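HMG-CoA Lyase (Bacillus subtilis subsp. subtilis, PDB 1YDO) belongs to the HMGL-like family of TIM-barrel proteins, folding as a barrel of parallel strands ringed by helices, with two copies in the assembly. Local coordinates at residues D231-G236 and S247-T252; V7-V12 and D254-L259; A79-Q84 and K125-D130; L42-I47 and I95-V100. All coordinates share one frame; numbering follows the deposited sequence.

Interaction 1 of 4, residues D231-G236 and S247-T252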
loop_
_atom_site.group_PDB
_atom_site.type_symbol
_atom_site.label_atom_id
_atom_site.label_comp_id
_atom_site.label_asym_id
_atom_site.label_seq_id
_atom_site.Cartn_x
_atom_site.Cartn_y
_atom_site.Cartn_z
ATOM N N ASP A 231 5.523 -12.850 -5.572
ATOM C CA ASP A 231 5.629 -12.417 -6.953
ATOM C C ASP A 231 5.447 -10.925 -7.022
ATOM O O ASP A 231 4.639 -10.365 -6.284
ATOM C CB ASP A 231 4.555 -13.096 -7.787
ATOM C CG ASP A 231 4.831 -14.567 -7.991
ATOM O OD1 ASP A 231 3.945 -15.264 -8.525
ATOM O OD2 ASP A 231 5.940 -15.015 -7.628
ATOM N N GLY A 232 6.192 -10.289 -7.917
ATOM C CA GLY A 232 6.095 -8.848 -8.069
ATOM C C GLY A 232 6.278 -8.389 -9.504
ATOM O O GLY A 232 6.705 -9.157 -10.355
ATOM N N SER A 233 5.953 -7.132 -9.777
ATOM C CA SER A 233 6.102 -6.584 -11.114
ATOM C C SER A 233 6.875 -5.264 -11.052
ATOM O O SER A 233 6.436 -4.317 -10.412
ATOM C CB SER A 233 4.728 -6.358 -11.730
ATOM O OG SER A 233 4.868 -5.741 -12.995
ATOM N N ALA A 234 8.029 -5.196 -11.702
ATOM C CA ALA A 234 8.813 -3.969 -11.660
ATOM C C ALA A 234 7.959 -2.747 -12.031
ATOM O O ALA A 234 7.292 -2.733 -13.067
ATOM C CB ALA A 234 10.018 -4.083 -12.594
ATOM N N GLY A 235 7.971 -1.727 -11.178
ATOM C CA GLY A 235 7.199 -0.521 -11.450
ATOM C C GLY A 235 5.694 -0.634 -11.227
ATOM O O GLY A 235 4.980 0.372 -11.159
ATOM N N GLY A 236 5.206 -1.858 -11.096
ATOM C CA GLY A 236 3.785 -2.046 -10.903
ATOM C C GLY A 236 3.102 -2.220 -12.249
ATOM O O GLY A 236 1.880 -2.088 -12.367
ATOM N N SER A 247 -3.979 0.121 -10.670
ATOM C CA SER A 247 -2.771 -0.713 -10.645
ATOM C C SER A 247 -3.071 -2.205 -10.566
ATOM O O SER A 247 -4.155 -2.609 -10.143
ATOM C CB SER A 247 -1.862 -0.300 -9.478
ATOM O OG SER A 247 -2.606 -0.051 -8.299
ATOM N N GLY A 248 -2.103 -3.018 -10.989
ATOM C CA GLY A 248 -2.278 -4.461 -10.974
ATOM C C GLY A 248 -1.535 -5.109 -9.827
ATOM O O GLY A 248 -1.954 -5.010 -8.670
ATOM N N ASN A 249 -0.431 -5.778 -10.137
ATOM C CA ASN A 249 0.358 -6.427 -9.098
ATOM C C ASN A 249 1.194 -5.424 -8.331
ATOM O O ASN A 249 1.459 -4.316 -8.799
ATOM C CB ASN A 249 1.271 -7.494 -9.693
ATOM C CG ASN A 249 1.276 -7.467 -11.196
ATOM O OD1 ASN A 249 1.567 -6.440 -11.806
ATOM N ND2 ASN A 249 0.952 -8.600 -11.810
ATOM N N ALA A 250 1.619 -5.834 -7.146
ATOM C CA ALA A 250 2.429 -4.983 -6.294
ATOM C C ALA A 250 3.751 -4.665 -6.967
ATOM O O ALA A 250 4.355 -5.520 -7.595
ATOM C CB ALA A 250 2.673 -5.676 -4.962
ATOM N N ALA A 251 4.193 -3.425 -6.812
ATOM C CA ALA A 251 5.445 -2.977 -7.392
ATOM C C ALA A 251 6.615 -3.698 -6.742
ATOM O O ALA A 251 6.840 -3.565 -5.544
ATOM C CB ALA A 251 5.585 -1.491 -7.196
ATOM N N THR A 252 7.364 -4.453 -7.533
ATOM C CA THR A 252 8.511 -5.188 -7.020
ATOM C C THR A 252 9.392 -4.358 -6.103
ATOM O O THR A 252 9.765 -4.820 -5.040
ATOM C CB THR A 252 9.392 -5.711 -8.156
ATOM O OG1 THR A 252 8.618 -6.570 -9.002
ATOM C CG2 THR A 252 10.571 -6.486 -7.595
#
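Ser-233 O is gripped by two backbone amides that reach it from opposite faces of its carbonyl plane: Thr-252 N across the contact, 3.0 Å from Ser-233 O, and Gly-236 N from its own segment, 2.8 Å from the same oxygen. The second bond closes a type II turn in which Gly-235, with its positive phi of 76°, holds the position that glycine fits readily. Ser-233 also donates: its N meets Ala-250 O at 3.1 Å, so the two residues flanking Ala-251 bind the same serine and make a single bridge. Ala-251 is small enough to lie close to the turn, its CB 3.9 Å from Gly-236 N. Asn-249 sets OD1 against Ser-233 CB, while its ND2 is bonded to His-207. Thr-252 brings its side chain over the peptide after Gly-232, whose bare alpha carbon suits this closeness; the threonine OG1 is bonded to Glu-11, on the neighbouring strand. Ser-233 OG bonds to Leu-237 O. With Ala-251 as N-cap, the contact ties the loop after strand 229-232 to the start of helix 252-261, a beta-to-alpha connection at the C-terminal end of a TIM-barrel strand.

Interaction 2 of 4, residues V7-V12 and D254-L259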
loop_
_atom_site.group_PDB
_atom_site.type_symbol
_atom_site.label_atom_id
_atom_site.label_comp_id
_atom_site.label_asym_id
_atom_site.label_seq_id
_atom_site.Cartn_x
_atom_site.Cartn_y
_atom_site.Cartn_z
ATOM N N VAL A 7 13.653 -13.892 2.097
ATOM C CA VAL A 7 12.455 -14.127 1.316
ATOM C C VAL A 7 12.720 -13.937 -0.150
ATOM O O VAL A 7 13.184 -12.883 -0.559
ATOM C CB VAL A 7 11.344 -13.184 1.732
ATOM C CG1 VAL A 7 10.273 -13.148 0.661
ATOM C CG2 VAL A 7 10.747 -13.654 3.046
ATOM N N THR A 8 12.412 -14.962 -0.937
ATOM C CA THR A 8 12.619 -14.910 -2.374
ATOM C C THR A 8 11.440 -14.299 -3.124
ATOM O O THR A 8 10.314 -14.782 -3.036
ATOM C CB THR A 8 12.900 -16.308 -2.933
ATOM O OG1 THR A 8 12.326 -17.286 -2.063
ATOM C CG2 THR A 8 14.401 -16.546 -3.029
ATOM N N ILE A 9 11.719 -13.226 -3.864
ATOM C CA ILE A 9 10.705 -12.541 -4.649
ATOM C C ILE A 9 10.907 -12.835 -6.132
ATOM O O ILE A 9 12.025 -12.768 -6.643
ATOM C CB ILE A 9 10.762 -11.016 -4.480
ATOM C CG1 ILE A 9 11.992 -10.479 -5.159
ATOM C CG2 ILE A 9 10.776 -10.625 -3.010
ATOM C CD1 ILE A 9 11.838 -9.056 -5.533
ATOM N N LYS A 10 9.814 -13.131 -6.831
ATOM C CA LYS A 10 9.871 -13.441 -8.254
ATOM C C LYS A 10 9.298 -12.333 -9.142
ATOM O O LYS A 10 8.176 -11.888 -8.947
ATOM C CB LYS A 10 9.140 -14.762 -8.497
ATOM C CG LYS A 10 9.694 -15.885 -7.627
ATOM C CD LYS A 10 9.266 -17.259 -8.110
ATOM C CE LYS A 10 10.001 -18.349 -7.352
ATOM N NZ LYS A 10 9.593 -19.695 -7.832
ATOM N N GLU A 11 10.086 -11.893 -10.114
ATOM C CA GLU A 11 9.665 -10.850 -11.038
ATOM C C GLU A 11 8.807 -11.427 -12.162
ATOM O O GLU A 11 9.198 -12.409 -12.789
ATOM C CB GLU A 11 10.891 -10.174 -11.652
ATOM C CG GLU A 11 10.545 -9.135 -12.697
ATOM C CD GLU A 11 9.767 -7.962 -12.117
ATOM O OE1 GLU A 11 8.906 -7.412 -12.836
ATOM O OE2 GLU A 11 10.020 -7.581 -10.951
ATOM N N VAL A 12 7.642 -10.830 -12.414
ATOM C CA VAL A 12 6.767 -11.296 -13.498
ATOM C C VAL A 12 6.342 -10.129 -14.381
ATOM O O VAL A 12 5.375 -10.233 -15.137
ATOM C CB VAL A 12 5.480 -11.998 -12.982
ATOM C CG1 VAL A 12 5.844 -13.260 -12.243
ATOM C CG2 VAL A 12 4.678 -11.061 -12.089
ATOM N N ASP A 254 8.644 -1.775 -4.354
ATOM C CA ASP A 254 7.956 -1.475 -3.100
ATOM C C ASP A 254 8.056 -2.675 -2.170
ATOM O O ASP A 254 8.186 -2.536 -0.958
ATOM C CB ASP A 254 6.486 -1.161 -3.374
ATOM C CG ASP A 254 6.300 0.138 -4.115
ATOM O OD1 ASP A 254 5.217 0.338 -4.710
ATOM O OD2 ASP A 254 7.241 0.966 -4.095
ATOM N N ILE A 255 7.981 -3.855 -2.764
ATOM C CA ILE A 255 8.061 -5.082 -2.011
ATOM C C ILE A 255 9.470 -5.257 -1.485
ATOM O O ILE A 255 9.663 -5.582 -0.321
ATOM C CB ILE A 255 7.705 -6.282 -2.877
ATOM C CG1 ILE A 255 6.257 -6.165 -3.312
ATOM C CG2 ILE A 255 7.958 -7.556 -2.119
ATOM C CD1 ILE A 255 5.806 -7.306 -4.141
ATOM N N VAL A 256 10.450 -5.041 -2.348
ATOM C CA VAL A 256 11.846 -5.189 -1.969
ATOM C C VAL A 256 12.202 -4.172 -0.902
ATOM O O VAL A 256 12.914 -4.491 0.047
ATOM C CB VAL A 256 12.787 -4.975 -3.168
ATOM C CG1 VAL A 256 14.221 -5.001 -2.707
ATOM C CG2 VAL A 256 12.551 -6.053 -4.206
ATOM N N TYR A 257 11.708 -2.950 -1.045
ATOM C CA TYR A 257 12.025 -1.922 -0.077
ATOM C C TYR A 257 11.522 -2.258 1.309
ATOM O O TYR A 257 12.295 -2.359 2.258
ATOM C CB TYR A 257 11.444 -0.576 -0.504
ATOM C CG TYR A 257 11.495 0.491 0.583
ATOM C CD1 TYR A 257 10.446 0.650 1.489
ATOM C CD2 TYR A 257 12.606 1.313 0.718
ATOM C CE1 TYR A 257 10.508 1.606 2.516
ATOM C CE2 TYR A 257 12.680 2.274 1.734
ATOM C CZ TYR A 257 11.630 2.414 2.631
ATOM O OH TYR A 257 11.700 3.351 3.639
HETATM N N MSE A 258 10.217 -2.426 1.426
HETATM C CA MSE A 258 9.655 -2.714 2.721
HETATM C C MSE A 258 10.328 -3.892 3.403
HETATM O O MSE A 258 10.579 -3.866 4.608
HETATM C CB MSE A 258 8.170 -2.978 2.608
HETATM C CG MSE A 258 7.548 -3.202 3.952
HETATM SE SE MSE A 258 5.782 -3.853 3.743
HETATM C CE MSE A 258 6.193 -5.549 2.909
ATOM N N LEU A 259 10.617 -4.927 2.632
ATOM C CA LEU A 259 11.260 -6.100 3.187
ATOM C C LEU A 259 12.629 -5.744 3.731
ATOM O O LEU A 259 13.029 -6.241 4.773
ATOM C CB LEU A 259 11.375 -7.194 2.127
ATOM C CG LEU A 259 10.055 -7.879 1.754
ATOM C CD1 LEU A 259 10.246 -8.711 0.499
ATOM C CD2 LEU A 259 9.584 -8.736 2.916
#
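Ile-9 carries CG1 between its backbone N and carbonyl carbon (chi1 71°), which extends CD1 toward Val-256 and leaves CG2 beside the backbone N, facing Ile-255 and Leu-259. One branched side chain thus serves three residues of helix 252-261. The CD1 tip of Ile-9 meets Val-256 CG2 at 3.4 Å, and the valine lies roughly perpendicular to the isoleucine. On its other branch, Ile-9 CG2 lies 4.0 Å from Leu-259 CD1, and here the leucine and isoleucine chains run alongside in opposite senses. Ile-9 CG2 also stands 4.3 Å from Ile-255 CG2.

Ile-255 and Leu-259 are one helical turn apart, so they present their branches on the same side of the helix. The pairing is the packing of a (beta/alpha)8 barrel, in which an outer helix runs back along the strands: strand 8-11 and the helical segment 254-259 lie nearly antiparallel at 166°, their axes 10.2 Å apart. Two residues before Ile-9 and so on the same face, Val-7 adds CG1, 4.4 Å from Leu-259 CD1. Beta-branched valine and isoleucine suit an extended backbone, Val-7 lying just ahead of the strand, and give it a broad apolar surface. Leu-216, Met-219 and Leu-223 of helix 215-225 close in on Ile-255 and Leu-259, whereas Leu-270 and Leu-273 of helix 270-284 pack on Val-256.

Interaction 3 of 4, residues A79-Q84 and K125-D130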
loop_
_atom_site.group_PDB
_atom_site.type_symbol
_atom_site.label_atom_id
_atom_site.label_comp_id
_atom_site.label_asym_id
_atom_site.label_seq_id
_atom_site.Cartn_x
_atom_site.Cartn_y
_atom_site.Cartn_z
ATOM N N ALA A 79 8.769 -19.048 -18.116
ATOM C CA ALA A 79 7.796 -18.559 -19.075
ATOM C C ALA A 79 6.469 -19.254 -18.832
ATOM O O ALA A 79 6.415 -20.367 -18.314
ATOM C CB ALA A 79 8.272 -18.833 -20.460
ATOM N N LEU A 80 5.394 -18.587 -19.198
ATOM C CA LEU A 80 4.100 -19.176 -19.015
ATOM C C LEU A 80 3.900 -20.214 -20.115
ATOM O O LEU A 80 4.165 -19.935 -21.276
ATOM C CB LEU A 80 3.028 -18.109 -19.127
ATOM C CG LEU A 80 1.729 -18.478 -18.407
ATOM C CD1 LEU A 80 1.970 -18.478 -16.911
ATOM C CD2 LEU A 80 0.667 -17.483 -18.770
ATOM N N VAL A 81 3.445 -21.413 -19.756
ATOM C CA VAL A 81 3.210 -22.449 -20.757
ATOM C C VAL A 81 1.777 -22.935 -20.689
ATOM O O VAL A 81 1.374 -23.570 -19.731
ATOM C CB VAL A 81 4.159 -23.635 -20.562
ATOM C CG1 VAL A 81 3.874 -24.732 -21.616
ATOM C CG2 VAL A 81 5.590 -23.162 -20.680
ATOM N N PRO A 82 1.001 -22.666 -21.741
ATOM C CA PRO A 82 -0.406 -23.057 -21.816
ATOM C C PRO A 82 -0.676 -24.534 -22.014
ATOM O O PRO A 82 -1.661 -25.059 -21.496
ATOM C CB PRO A 82 -0.920 -22.223 -22.977
ATOM C CG PRO A 82 0.259 -22.289 -23.928
ATOM C CD PRO A 82 1.441 -22.054 -23.011
ATOM N N ASN A 83 0.194 -25.201 -22.767
ATOM C CA ASN A 83 0.034 -26.634 -23.048
ATOM C C ASN A 83 1.254 -27.226 -23.760
ATOM O O ASN A 83 2.217 -26.521 -24.041
ATOM C CB ASN A 83 -1.237 -26.846 -23.877
ATOM C CG ASN A 83 -1.389 -25.807 -24.980
ATOM O OD1 ASN A 83 -2.477 -25.261 -25.194
ATOM N ND2 ASN A 83 -0.297 -25.541 -25.701
ATOM N N GLN A 84 1.196 -28.521 -24.052
ATOM C CA GLN A 84 2.303 -29.222 -24.706
ATOM C C GLN A 84 2.901 -28.473 -25.891
ATOM O O GLN A 84 4.127 -28.326 -25.984
ATOM C CB GLN A 84 1.859 -30.631 -25.131
ATOM C CG GLN A 84 1.765 -31.613 -23.955
ATOM C CD GLN A 84 0.513 -32.486 -23.999
ATOM O OE1 GLN A 84 -0.601 -31.979 -24.180
ATOM N NE2 GLN A 84 0.685 -33.797 -23.814
ATOM N N LYS A 125 -1.720 -31.523 -15.809
ATOM C CA LYS A 125 -1.217 -32.824 -15.384
ATOM C C LYS A 125 -0.166 -33.317 -16.371
ATOM O O LYS A 125 0.987 -33.529 -16.008
ATOM C CB LYS A 125 -2.365 -33.842 -15.331
ATOM C CG LYS A 125 -1.958 -35.274 -14.955
ATOM C CD LYS A 125 -3.173 -36.214 -14.955
ATOM C CE LYS A 125 -2.816 -37.591 -14.416
ATOM N NZ LYS A 125 -1.693 -38.208 -15.181
ATOM N N GLN A 126 -0.567 -33.496 -17.625
ATOM C CA GLN A 126 0.376 -33.995 -18.604
ATOM C C GLN A 126 1.373 -32.899 -19.027
ATOM O O GLN A 126 2.549 -33.177 -19.283
ATOM C CB GLN A 126 -0.363 -34.628 -19.809
ATOM C CG GLN A 126 -1.216 -35.919 -19.463
ATOM C CD GLN A 126 -0.443 -37.011 -18.643
ATOM O OE1 GLN A 126 0.689 -37.400 -18.985
ATOM N NE2 GLN A 126 -1.077 -37.520 -17.591
ATOM N N VAL A 127 0.935 -31.645 -19.068
ATOM C CA VAL A 127 1.852 -30.571 -19.434
ATOM C C VAL A 127 3.020 -30.511 -18.449
ATOM O O VAL A 127 4.140 -30.149 -18.815
ATOM C CB VAL A 127 1.143 -29.232 -19.425
ATOM C CG1 VAL A 127 2.147 -28.129 -19.680
ATOM C CG2 VAL A 127 0.043 -29.237 -20.468
ATOM N N ASN A 128 2.750 -30.868 -17.196
ATOM C CA ASN A 128 3.781 -30.861 -16.160
ATOM C C ASN A 128 4.684 -32.071 -16.327
ATOM O O ASN A 128 5.903 -31.976 -16.206
ATOM C CB ASN A 128 3.133 -30.894 -14.771
ATOM C CG ASN A 128 4.139 -31.155 -13.656
ATOM O OD1 ASN A 128 5.055 -30.370 -13.438
ATOM N ND2 ASN A 128 3.966 -32.267 -12.943
ATOM N N ASN A 129 4.068 -33.211 -16.613
ATOM C CA ASN A 129 4.786 -34.465 -16.796
ATOM C C ASN A 129 5.853 -34.347 -17.894
ATOM O O ASN A 129 7.007 -34.742 -17.700
ATOM C CB ASN A 129 3.774 -35.576 -17.127
ATOM C CG ASN A 129 4.393 -36.974 -17.110
ATOM O OD1 ASN A 129 5.020 -37.397 -18.087
ATOM N ND2 ASN A 129 4.219 -37.697 -15.994
ATOM N N ASP A 130 5.464 -33.797 -19.040
ATOM C CA ASP A 130 6.392 -33.634 -20.157
ATOM C C ASP A 130 7.467 -32.587 -19.848
ATOM O O ASP A 130 8.626 -32.701 -20.276
ATOM C CB ASP A 130 5.647 -33.231 -21.439
ATOM C CG ASP A 130 4.607 -34.261 -21.871
ATOM O OD1 ASP A 130 4.736 -35.455 -21.485
ATOM O OD2 ASP A 130 3.676 -33.872 -22.613
#
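Gln-84 and Asp-130 make the polar part of this contact, in a single hydrogen bond from Gln-84 NE2 to Asp-130 OD2 of 3.2 Å. The N-H points at the oxygen with a moderate bend (146°), and the carboxylate is met nearly along its C-O direction. The amide and carboxylate planes are inclined by 28°, with the acceptor tilted a little from the amide plane. A bend of the glutamine chain at chi2 (137°) turns the amide toward the helix segment 125-130. Glutamine suits this place because its chain can bend beside the carboxylate and offer it an uncharged N-H donor; the aspartate supplies the acceptor from a partly exposed position.

The apolar part centres on Val-127, whose two methyls divide the work. CG1 faces the strand side, 4.3 Å from Val-81 CG1. CG2 lies against backbone, 3.7 Å from Asn-83 CA and 3.8 Å from Gln-84 N, and so packs on the very start of helix 84-93, for which Asn-83 is at the N-cap position. A compact branched residue fits here, filling the angle between a side chain and a turning main chain. A looser touch sets Gln-84 NE2 4.2 Å from Gln-126 CB.

Strand 97-103 lies beneath both segments: Val-81 also packs on Ala-98 and Val-127 on Val-100. Helix 84-93, which leads from strand 76-80 toward that strand, adds Leu-87 against Val-81 and Asp-130, so the contact joins the start of helix 84-93 to helix 117-133 on the outside of the barrel.

Interaction 4 of 4, residues L42-I47 and I95-V100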
loop_
_atom_site.group_PDB
_atom_site.type_symbol
_atom_site.label_atom_id
_atom_site.label_comp_id
_atom_site.label_asym_id
_atom_site.label_seq_id
_atom_site.Cartn_x
_atom_site.Cartn_y
_atom_site.Cartn_z
ATOM N N LEU A 42 17.686 -10.017 -8.722
ATOM C CA LEU A 42 16.573 -10.954 -8.766
ATOM C C LEU A 42 17.133 -12.305 -9.219
ATOM O O LEU A 42 18.093 -12.354 -9.979
ATOM C CB LEU A 42 15.519 -10.460 -9.762
ATOM C CG LEU A 42 14.616 -9.311 -9.323
ATOM C CD1 LEU A 42 13.941 -8.701 -10.523
ATOM C CD2 LEU A 42 13.583 -9.829 -8.328
ATOM N N SER A 43 16.530 -13.393 -8.752
ATOM C CA SER A 43 16.980 -14.733 -9.108
ATOM C C SER A 43 15.908 -15.500 -9.879
ATOM O O SER A 43 16.031 -16.706 -10.077
ATOM C CB SER A 43 17.328 -15.525 -7.851
ATOM O OG SER A 43 16.169 -15.850 -7.130
ATOM N N TYR A 44 14.852 -14.811 -10.301
ATOM C CA TYR A 44 13.770 -15.451 -11.032
ATOM C C TYR A 44 13.041 -14.409 -11.861
ATOM O O TYR A 44 12.678 -13.358 -11.350
ATOM C CB TYR A 44 12.821 -16.104 -10.044
ATOM C CG TYR A 44 11.706 -16.876 -10.682
ATOM C CD1 TYR A 44 10.594 -16.224 -11.208
ATOM C CD2 TYR A 44 11.729 -18.269 -10.700
ATOM C CE1 TYR A 44 9.523 -16.941 -11.729
ATOM C CE2 TYR A 44 10.664 -18.996 -11.216
ATOM C CZ TYR A 44 9.557 -18.324 -11.724
ATOM O OH TYR A 44 8.469 -19.033 -12.187
ATOM N N ILE A 45 12.823 -14.702 -13.141
ATOM C CA ILE A 45 12.161 -13.757 -14.027
ATOM C C ILE A 45 11.338 -14.427 -15.115
ATOM O O ILE A 45 11.895 -15.146 -15.935
ATOM C CB ILE A 45 13.184 -12.903 -14.757
ATOM C CG1 ILE A 45 14.132 -12.234 -13.778
ATOM C CG2 ILE A 45 12.471 -11.889 -15.607
ATOM C CD1 ILE A 45 15.134 -11.333 -14.467
ATOM N N GLU A 46 10.026 -14.202 -15.144
ATOM C CA GLU A 46 9.236 -14.781 -16.221
ATOM C C GLU A 46 9.437 -13.902 -17.448
ATOM O O GLU A 46 8.720 -12.926 -17.630
ATOM C CB GLU A 46 7.765 -14.790 -15.884
ATOM C CG GLU A 46 7.407 -15.751 -14.814
ATOM C CD GLU A 46 5.915 -16.047 -14.796
ATOM O OE1 GLU A 46 5.448 -16.733 -13.854
ATOM O OE2 GLU A 46 5.205 -15.598 -15.725
ATOM N N ILE A 47 10.404 -14.243 -18.290
ATOM C CA ILE A 47 10.687 -13.440 -19.468
ATOM C C ILE A 47 9.516 -13.246 -20.420
ATOM O O ILE A 47 9.400 -12.194 -21.044
ATOM C CB ILE A 47 11.845 -14.033 -20.259
ATOM C CG1 ILE A 47 11.489 -15.453 -20.699
ATOM C CG2 ILE A 47 13.102 -14.046 -19.411
ATOM C CD1 ILE A 47 12.517 -16.075 -21.613
ATOM N N ILE A 95 13.869 -21.759 -21.848
ATOM C CA ILE A 95 13.275 -21.515 -20.540
ATOM C C ILE A 95 13.671 -22.575 -19.532
ATOM O O ILE A 95 13.594 -23.762 -19.828
ATOM C CB ILE A 95 11.738 -21.459 -20.617
ATOM C CG1 ILE A 95 11.306 -20.098 -21.140
ATOM C CG2 ILE A 95 11.127 -21.663 -19.246
ATOM C CD1 ILE A 95 11.843 -19.782 -22.513
ATOM N N ASN A 96 14.096 -22.141 -18.346
ATOM C CA ASN A 96 14.495 -23.063 -17.294
ATOM C C ASN A 96 13.255 -23.621 -16.596
ATOM O O ASN A 96 13.171 -24.817 -16.313
ATOM C CB ASN A 96 15.360 -22.361 -16.256
ATOM C CG ASN A 96 16.494 -21.593 -16.873
ATOM O OD1 ASN A 96 17.278 -22.144 -17.630
ATOM N ND2 ASN A 96 16.585 -20.305 -16.563
ATOM N N GLU A 97 12.288 -22.754 -16.309
ATOM C CA GLU A 97 11.083 -23.201 -15.625
ATOM C C GLU A 97 9.802 -22.834 -16.358
ATOM O O GLU A 97 9.641 -21.726 -16.857
ATOM C CB GLU A 97 11.051 -22.648 -14.184
ATOM C CG GLU A 97 9.728 -22.887 -13.441
ATOM C CD GLU A 97 9.846 -22.787 -11.925
ATOM O OE1 GLU A 97 10.442 -23.702 -11.307
ATOM O OE2 GLU A 97 9.334 -21.799 -11.350
ATOM N N ALA A 98 8.893 -23.794 -16.415
ATOM C CA ALA A 98 7.626 -23.591 -17.072
ATOM C C ALA A 98 6.560 -23.375 -16.019
ATOM O O ALA A 98 6.530 -24.075 -15.017
ATOM C CB ALA A 98 7.290 -24.805 -17.910
ATOM N N CYS A 99 5.679 -22.411 -16.233
ATOM C CA CYS A 99 4.632 -22.160 -15.253
ATOM C C CYS A 99 3.268 -22.440 -15.829
ATOM O O CYS A 99 2.787 -21.686 -16.670
ATOM C CB CYS A 99 4.665 -20.702 -14.810
ATOM S SG CYS A 99 6.304 -20.035 -14.450
ATOM N N VAL A 100 2.634 -23.511 -15.397
ATOM C CA VAL A 100 1.303 -23.771 -15.905
ATOM C C VAL A 100 0.324 -22.877 -15.143
ATOM O O VAL A 100 0.712 -22.205 -14.184
ATOM C CB VAL A 100 0.911 -25.225 -15.707
ATOM C CG1 VAL A 100 1.762 -26.098 -16.610
ATOM C CG2 VAL A 100 1.076 -25.613 -14.240
#
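Tyr-44 spans the gap to Glu-97 and Cys-99. With CG anti to the backbone N (chi1 -176°), CB directs the ring away from its own strand and across to strand 97-103. Lys-10 lies over one face of the ring, its CB near CD1, and forms a cation-pi pair with it. At the far end CE2 comes 3.1 Å from Glu-97 OE2, the carboxylate standing at the ring edge with its plane turned 62° from that of the ring. At the tip, Tyr-44 OH donates a hydrogen bond to Glu-97 OE2 at 3.0 Å, using the lone pair directed away from the other carboxylate oxygen; OE1 is bonded to Thr-137. Tyr-44 OH also lies 3.3 Å from Cys-99 SG.

These strands are not neighbours: strand 76-80 runs between them in the parallel barrel, and over that distance the sheet twists so far that the axes of segments 44-47 and 97-100 cross at -67°, 9.2 Å apart at their closest. Long side chains such as tyrosine and glutamate suit such a gap. Glu-46, two residues on from Tyr-44, reaches in with an extended chain and puts OE1 3.5 Å from Cys-99 SG, while its OE2 forms a salt bridge with Arg-15. The apolar part is a pair of isoleucines, Ile-47 CD1 3.9 Å from Ile-95 CD1, their side chains meeting at a slant beside Tyr-77 and Ala-79 of the intervening strand.

In the fold
All four contacts reach one parallel barrel sheet. Interaction 2 joins the first strand to a helix near the end of the chain, enclosing the other three. Interactions 4 and 3 cross, their segments alternating, and interaction 1 follows in series. Interactions 1 and 2 have centres about 9 Å apart and lie respectively on the neighbouring strands 229-232 and 8-11; strand 8-11 also bonds to strand 44-49 of interaction 4, so the first, second and eighth barrel strands run side by side, which closes the barrel. Interactions 3 and 4 have centres about 13 Å apart and meet through strands 76-80 and 97-103. Interactions 2 and 3, centres about 27 Å apart, flank the chain's centre.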